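Local coordinates for putative periplasmic protein (Wolinella succinogenes, PDB 3KN3), which probably acts as a periplasmic substrate-binding protein, has the two-lobed periplasmic binding protein fold and can bind glutathione, at residues K64-Y69 against F202-A207; T18-V23 against T79-N84. All coordinates share one frame; numbering follows the deposited sequence.

Overall arrangement
Contacts 1 and 2 use neighbouring antiparallel strands of one mixed sheet, 202-208 and 78-82, joined by backbone bonds such as Y203 O to V81 N (2.7 Å). They cover different faces of this pair: helix 63-72 lies on the side of S204 and M206, while T18-V23 meets the side to which V81 points. Contact 1 is buried and pairs a carboxylate with a serine hydroxyl, at a doubtfully short distance, alongside selenomethionine packing. Contact 2, with its centre about 14 Å from that of contact 1, is only partly buried and apolar, close to where the chain passes into the second sheet. Y203, on contact 1's strand, turns from helix 63-72 to contact 2's face, beside N84.

Contact 1: K64-Y69 against F202-A207; sequences KVELEY and FYSIMA
The side chain of selenomethionine M206 reaches from the strand to overlap E66 and Y69 on the helix. Its first torsion sets CG opposite the carbonyl carbon (chi1 -65°) and the remainder is extended, which carries the methyl to the helix backbone. There CE sits tightly against E66, 3.1 Å from its carbonyl O and 3.3 Å from its CB. The selenium passes obliquely beside the Y69 ring, 3.7 Å from CD2, in a Met-aromatic contact; the ring and the selenoether chain run past each other in opposite directions. The Y69 hydroxyl is held elsewhere, by the carbonyl O of L47.

Together these residues form part of the alpha/beta layering of a periplasmic binding protein lobe: helix 63-72 covers strand 202-208, the two short segments running nearly in the same direction (17°) with axes 10.3 Å apart. The strand lies between strands 57-60 and 78-82 of the sheet, antiparallel to both, and turns S204 and M206 to the helix.

E66 supplies the polar half of the contact. Its carboxylate meets S204, whose OG donates to OE1; the modelled 2.4 Å separation is very short and the exact place of OE1 is doubtful. R78 on the adjoining strand forms a salt bridge with OE1 as modelled, which would probably balance the buried charge, and the backbone N of A62 binds OE2. On the other face of the strand Y203 stacks on H61, and both residues bind glutathione in a structure of this protein.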
loop_
_atom_site.group_PDB
_atom_site.type_symbol
_atom_site.label_atom_id
_atom_site.label_comp_id
_atom_site.label_asym_id
_atom_site.label_seq_id
_atom_site.Cartn_x
_atom_site.Cartn_y
_atom_site.Cartn_z
ATOM N N LYS A 64 -3.502 2.163 10.800
ATOM C CA LYS A 64 -3.586 2.816 12.105
ATOM C C LYS A 64 -4.938 3.503 12.275
ATOM O O LYS A 64 -5.765 3.085 13.093
ATOM C CB LYS A 64 -2.457 3.841 12.274
ATOM C CG LYS A 64 -1.038 3.250 12.238
ATOM C CD LYS A 64 0.033 4.310 12.549
ATOM C CE LYS A 64 1.421 3.689 12.755
ATOM N NZ LYS A 64 2.440 4.677 13.233
ATOM N N VAL A 65 -5.160 4.548 11.479
ATOM C CA VAL A 65 -6.367 5.353 11.593
ATOM C C VAL A 65 -7.619 4.642 11.107
ATOM O O VAL A 65 -8.704 4.916 11.609
ATOM C CB VAL A 65 -6.235 6.712 10.869
ATOM C CG1 VAL A 65 -5.471 7.703 11.739
ATOM C CG2 VAL A 65 -5.572 6.533 9.523
ATOM N N GLU A 66 -7.477 3.742 10.135
ATOM C CA GLU A 66 -8.614 2.945 9.690
ATOM C C GLU A 66 -9.265 2.291 10.900
ATOM O O GLU A 66 -10.488 2.302 11.058
ATOM C CB GLU A 66 -8.178 1.868 8.702
ATOM C CG GLU A 66 -7.634 2.397 7.392
ATOM C CD GLU A 66 -7.128 1.281 6.509
ATOM O OE1 GLU A 66 -7.507 0.123 6.786
ATOM O OE2 GLU A 66 -6.354 1.550 5.558
ATOM N N LEU A 67 -8.427 1.740 11.774
ATOM C CA LEU A 67 -8.918 1.056 12.967
ATOM C C LEU A 67 -9.573 2.021 13.968
ATOM O O LEU A 67 -10.622 1.721 14.526
ATOM C CB LEU A 67 -7.798 0.234 13.608
ATOM C CG LEU A 67 -7.138 -0.773 12.655
ATOM C CD1 LEU A 67 -6.638 -1.994 13.419
ATOM C CD2 LEU A 67 -8.079 -1.212 11.528
ATOM N N GLU A 68 -8.949 3.176 14.174
ATOM C CA GLU A 68 -9.555 4.267 14.932
ATOM C C GLU A 68 -10.944 4.549 14.410
ATOM O O GLU A 68 -11.911 4.651 15.168
ATOM C CB GLU A 68 -8.747 5.540 14.720
ATOM C CG GLU A 68 -7.326 5.447 15.143
ATOM C CD GLU A 68 -7.131 6.076 16.484
ATOM O OE1 GLU A 68 -6.023 5.935 17.046
ATOM O OE2 GLU A 68 -8.096 6.711 16.972
ATOM N N TYR A 69 -11.004 4.711 13.092
ATOM C CA TYR A 69 -12.210 5.071 12.377
ATOM C C TYR A 69 -13.351 4.123 12.717
ATOM O O TYR A 69 -14.421 4.562 13.133
ATOM C CB TYR A 69 -11.926 5.021 10.879
ATOM C CG TYR A 69 -12.847 5.844 10.012
ATOM C CD1 TYR A 69 -12.867 7.227 10.112
ATOM C CD2 TYR A 69 -13.663 5.238 9.058
ATOM C CE1 TYR A 69 -13.680 7.986 9.309
ATOM C CE2 TYR A 69 -14.481 5.981 8.255
ATOM C CZ TYR A 69 -14.490 7.362 8.382
ATOM O OH TYR A 69 -15.300 8.128 7.579
ATOM N N PHE A 202 -2.079 -3.486 1.371
ATOM C CA PHE A 202 -3.536 -3.430 1.363
ATOM C C PHE A 202 -4.108 -2.022 1.420
ATOM O O PHE A 202 -3.639 -1.170 2.186
ATOM C CB PHE A 202 -4.114 -4.224 2.525
ATOM C CG PHE A 202 -3.700 -5.654 2.541
ATOM C CD1 PHE A 202 -4.472 -6.616 1.912
ATOM C CD2 PHE A 202 -2.543 -6.042 3.190
ATOM C CE1 PHE A 202 -4.101 -7.937 1.929
ATOM C CE2 PHE A 202 -2.166 -7.363 3.204
ATOM C CZ PHE A 202 -2.946 -8.315 2.577
ATOM N N TYR A 203 -5.150 -1.814 0.619
ATOM C CA TYR A 203 -5.978 -0.626 0.691
ATOM C C TYR A 203 -7.367 -1.027 1.219
ATOM O O TYR A 203 -7.954 -2.009 0.772
ATOM C CB TYR A 203 -6.071 0.024 -0.685
ATOM C CG TYR A 203 -4.726 0.375 -1.310
ATOM C CD1 TYR A 203 -4.228 1.679 -1.268
ATOM C CD2 TYR A 203 -3.963 -0.595 -1.949
ATOM C CE1 TYR A 203 -3.017 1.996 -1.847
ATOM C CE2 TYR A 203 -2.750 -0.292 -2.517
ATOM C CZ TYR A 203 -2.279 1.002 -2.466
ATOM O OH TYR A 203 -1.064 1.290 -3.033
ATOM N N SER A 204 -7.886 -0.271 2.177
ATOM C CA SER A 204 -9.119 -0.641 2.850
ATOM C C SER A 204 -10.322 0.150 2.382
ATOM O O SER A 204 -10.264 1.375 2.300
ATOM C CB SER A 204 -8.972 -0.439 4.352
ATOM O OG SER A 204 -7.977 -1.287 4.871
ATOM N N ILE A 205 -11.409 -0.561 2.085
ATOM C CA ILE A 205 -12.694 0.053 1.807
ATOM C C ILE A 205 -13.503 -0.058 3.069
ATOM O O ILE A 205 -13.533 -1.112 3.688
ATOM C CB ILE A 205 -13.457 -0.690 0.706
ATOM C CG1 ILE A 205 -12.616 -0.775 -0.556
ATOM C CG2 ILE A 205 -14.769 0.019 0.369
ATOM C CD1 ILE A 205 -13.217 -1.671 -1.591
HETATM N N MSE A 206 -14.136 1.034 3.471
HETATM C CA MSE A 206 -15.103 0.985 4.561
HETATM C C MSE A 206 -16.369 1.710 4.145
HETATM O O MSE A 206 -16.315 2.722 3.438
HETATM C CB MSE A 206 -14.547 1.627 5.830
HETATM C CG MSE A 206 -13.367 0.886 6.426
HETATM SE SE MSE A 206 -12.426 1.964 7.763
HETATM C CE MSE A 206 -11.219 0.631 8.490
ATOM N N ALA A 207 -17.502 1.191 4.592
ATOM C CA ALA A 207 -18.778 1.825 4.346
ATOM C C ALA A 207 -19.021 2.892 5.377
ATOM O O ALA A 207 -18.619 2.777 6.530
ATOM C CB ALA A 207 -19.905 0.814 4.376
#

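Contact 2: T18-V23 against T79-N84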
loop_
_atom_site.group_PDB
_atom_site.type_symbol
_atom_site.label_atom_id
_atom_site.label_comp_id
_atom_site.label_asym_id
_atom_site.label_seq_id
_atom_site.Cartn_x
_atom_site.Cartn_y
_atom_site.Cartn_z
ATOM N N THR A 18 -2.170 5.073 -8.043
ATOM C CA THR A 18 -1.885 3.692 -8.369
ATOM C C THR A 18 -2.715 3.187 -9.568
ATOM O O THR A 18 -2.350 2.197 -10.219
ATOM C CB THR A 18 -2.167 2.788 -7.157
ATOM O OG1 THR A 18 -3.582 2.600 -7.012
ATOM C CG2 THR A 18 -1.595 3.420 -5.880
ATOM N N GLY A 19 -3.826 3.861 -9.864
ATOM C CA GLY A 19 -4.716 3.377 -10.898
ATOM C C GLY A 19 -5.649 2.244 -10.489
ATOM O O GLY A 19 -6.516 1.853 -11.271
ATOM N N LEU A 20 -5.497 1.717 -9.276
ATOM C CA LEU A 20 -6.397 0.669 -8.786
ATOM C C LEU A 20 -7.877 0.985 -9.103
ATOM O O LEU A 20 -8.607 0.135 -9.604
ATOM C CB LEU A 20 -6.211 0.465 -7.281
ATOM C CG LEU A 20 -7.033 -0.625 -6.572
ATOM C CD1 LEU A 20 -6.938 -1.958 -7.310
ATOM C CD2 LEU A 20 -6.598 -0.765 -5.112
ATOM N N LEU A 21 -8.308 2.207 -8.815
ATOM C CA LEU A 21 -9.716 2.562 -8.972
ATOM C C LEU A 21 -10.166 2.526 -10.424
ATOM O O LEU A 21 -11.298 2.134 -10.725
ATOM C CB LEU A 21 -9.992 3.947 -8.392
ATOM C CG LEU A 21 -9.936 3.965 -6.869
ATOM C CD1 LEU A 21 -9.938 5.374 -6.356
ATOM C CD2 LEU A 21 -11.115 3.195 -6.337
ATOM N N ASP A 22 -9.270 2.938 -11.313
ATOM C CA ASP A 22 -9.536 2.962 -12.744
ATOM C C ASP A 22 -9.622 1.558 -13.300
ATOM O O ASP A 22 -10.155 1.344 -14.377
ATOM C CB ASP A 22 -8.443 3.747 -13.454
ATOM C CG ASP A 22 -8.339 5.161 -12.935
ATOM O OD1 ASP A 22 -7.518 5.399 -12.022
ATOM O OD2 ASP A 22 -9.111 6.022 -13.410
ATOM N N VAL A 23 -9.088 0.597 -12.554
ATOM C CA VAL A 23 -9.231 -0.790 -12.926
ATOM C C VAL A 23 -10.584 -1.317 -12.429
ATOM O O VAL A 23 -11.353 -1.891 -13.200
ATOM C CB VAL A 23 -8.106 -1.633 -12.350
ATOM C CG1 VAL A 23 -8.306 -3.087 -12.732
ATOM C CG2 VAL A 23 -6.751 -1.124 -12.844
ATOM N N THR A 79 -12.764 -3.706 4.776
ATOM C CA THR A 79 -12.547 -4.761 3.796
ATOM C C THR A 79 -11.269 -4.479 2.994
ATOM O O THR A 79 -11.218 -3.527 2.224
ATOM C CB THR A 79 -13.757 -4.832 2.819
ATOM O OG1 THR A 79 -14.932 -5.269 3.519
ATOM C CG2 THR A 79 -13.477 -5.752 1.628
ATOM N N PRO A 80 -10.220 -5.300 3.178
ATOM C CA PRO A 80 -8.955 -5.039 2.481
ATOM C C PRO A 80 -8.936 -5.471 1.020
ATOM O O PRO A 80 -9.506 -6.503 0.661
ATOM C CB PRO A 80 -7.943 -5.869 3.273
ATOM C CG PRO A 80 -8.605 -6.145 4.583
ATOM C CD PRO A 80 -10.051 -6.299 4.242
ATOM N N VAL A 81 -8.274 -4.668 0.190
ATOM C CA VAL A 81 -7.991 -5.037 -1.188
ATOM C C VAL A 81 -6.481 -5.044 -1.360
ATOM O O VAL A 81 -5.820 -4.033 -1.157
ATOM C CB VAL A 81 -8.596 -4.040 -2.187
ATOM C CG1 VAL A 81 -8.208 -4.412 -3.626
ATOM C CG2 VAL A 81 -10.104 -3.954 -2.011
HETATM N N MSE A 82 -5.925 -6.185 -1.722
HETATM C CA MSE A 82 -4.482 -6.287 -1.723
HETATM C C MSE A 82 -3.958 -5.924 -3.090
HETATM O O MSE A 82 -4.519 -6.336 -4.103
HETATM C CB MSE A 82 -4.037 -7.680 -1.329
HETATM C CG MSE A 82 -4.031 -8.641 -2.474
HETATM SE SE MSE A 82 -2.505 -9.826 -2.321
HETATM C CE MSE A 82 -2.964 -10.685 -0.637
ATOM N N TYR A 83 -2.884 -5.144 -3.127
ATOM C CA TYR A 83 -2.437 -4.588 -4.395
ATOM C C TYR A 83 -1.122 -3.866 -4.228
ATOM O O TYR A 83 -0.883 -3.217 -3.203
ATOM C CB TYR A 83 -3.486 -3.608 -4.909
ATOM C CG TYR A 83 -3.268 -3.120 -6.318
ATOM C CD1 TYR A 83 -3.467 -3.962 -7.405
ATOM C CD2 TYR A 83 -2.909 -1.804 -6.570
ATOM C CE1 TYR A 83 -3.285 -3.511 -8.707
ATOM C CE2 TYR A 83 -2.722 -1.345 -7.867
ATOM C CZ TYR A 83 -2.910 -2.200 -8.933
ATOM O OH TYR A 83 -2.732 -1.737 -10.227
ATOM N N ASN A 84 -0.273 -3.966 -5.243
ATOM C CA ASN A 84 0.953 -3.184 -5.273
ATOM C C ASN A 84 1.837 -3.539 -4.085
ATOM O O ASN A 84 2.185 -2.675 -3.276
ATOM C CB ASN A 84 0.603 -1.694 -5.247
ATOM C CG ASN A 84 1.804 -0.795 -5.489
ATOM O OD1 ASN A 84 2.811 -1.209 -6.082
ATOM N ND2 ASN A 84 1.692 0.465 -5.048
#
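V81 is the first residue of T79-N84 to meet the other segment: its CG1 lies 4.3 Å from CD2 of L20, and I228 of helix 218-229 also packs on it. M82 turns away, and the strand then delivers Y83, whose ring makes the largest share of the contact. With CG of Y83 opposite its backbone N (chi1 -171°), the ring extends toward T18 and L20. The CD1 methyl of L20 stands over the ring centre, 3.9 Å from the centroid and only 9° off the normal, a clear CH-pi contact, while L20 CB approaches Y83 CE2 at 4.0 Å. Beside L20, T18 OG1 nears the ring obliquely, 4.1 Å from CE2 of Y83. This oxygen is already engaged in an ST turn, accepting from the L20 N-H at 3.1 Å, and hydrogen-bonds to the carbonyl O of T15; the turn runs through G19, the N-cap of helix 20-32, whose positive phi suits glycine. Were Y83 an alanine, L20 CD1 would probably lose the surface it rests on, and a gap is likely to open between the helix start and the strand end. N84 closes the segment, its ND2 4.5 Å from T18 CG2, as the chain leaves this sheet for strand 86-90 of the other lobe. Its OD1 accepts from the backbone N of G174, and its carbonyl O from ND2 of N201, a glutathione-binding residue. With no polar bond between the segments, their fit depends on the shape of L20 against the Y83 face, while the bonds of T18 OG1 and N84 OD1 fix each segment separately.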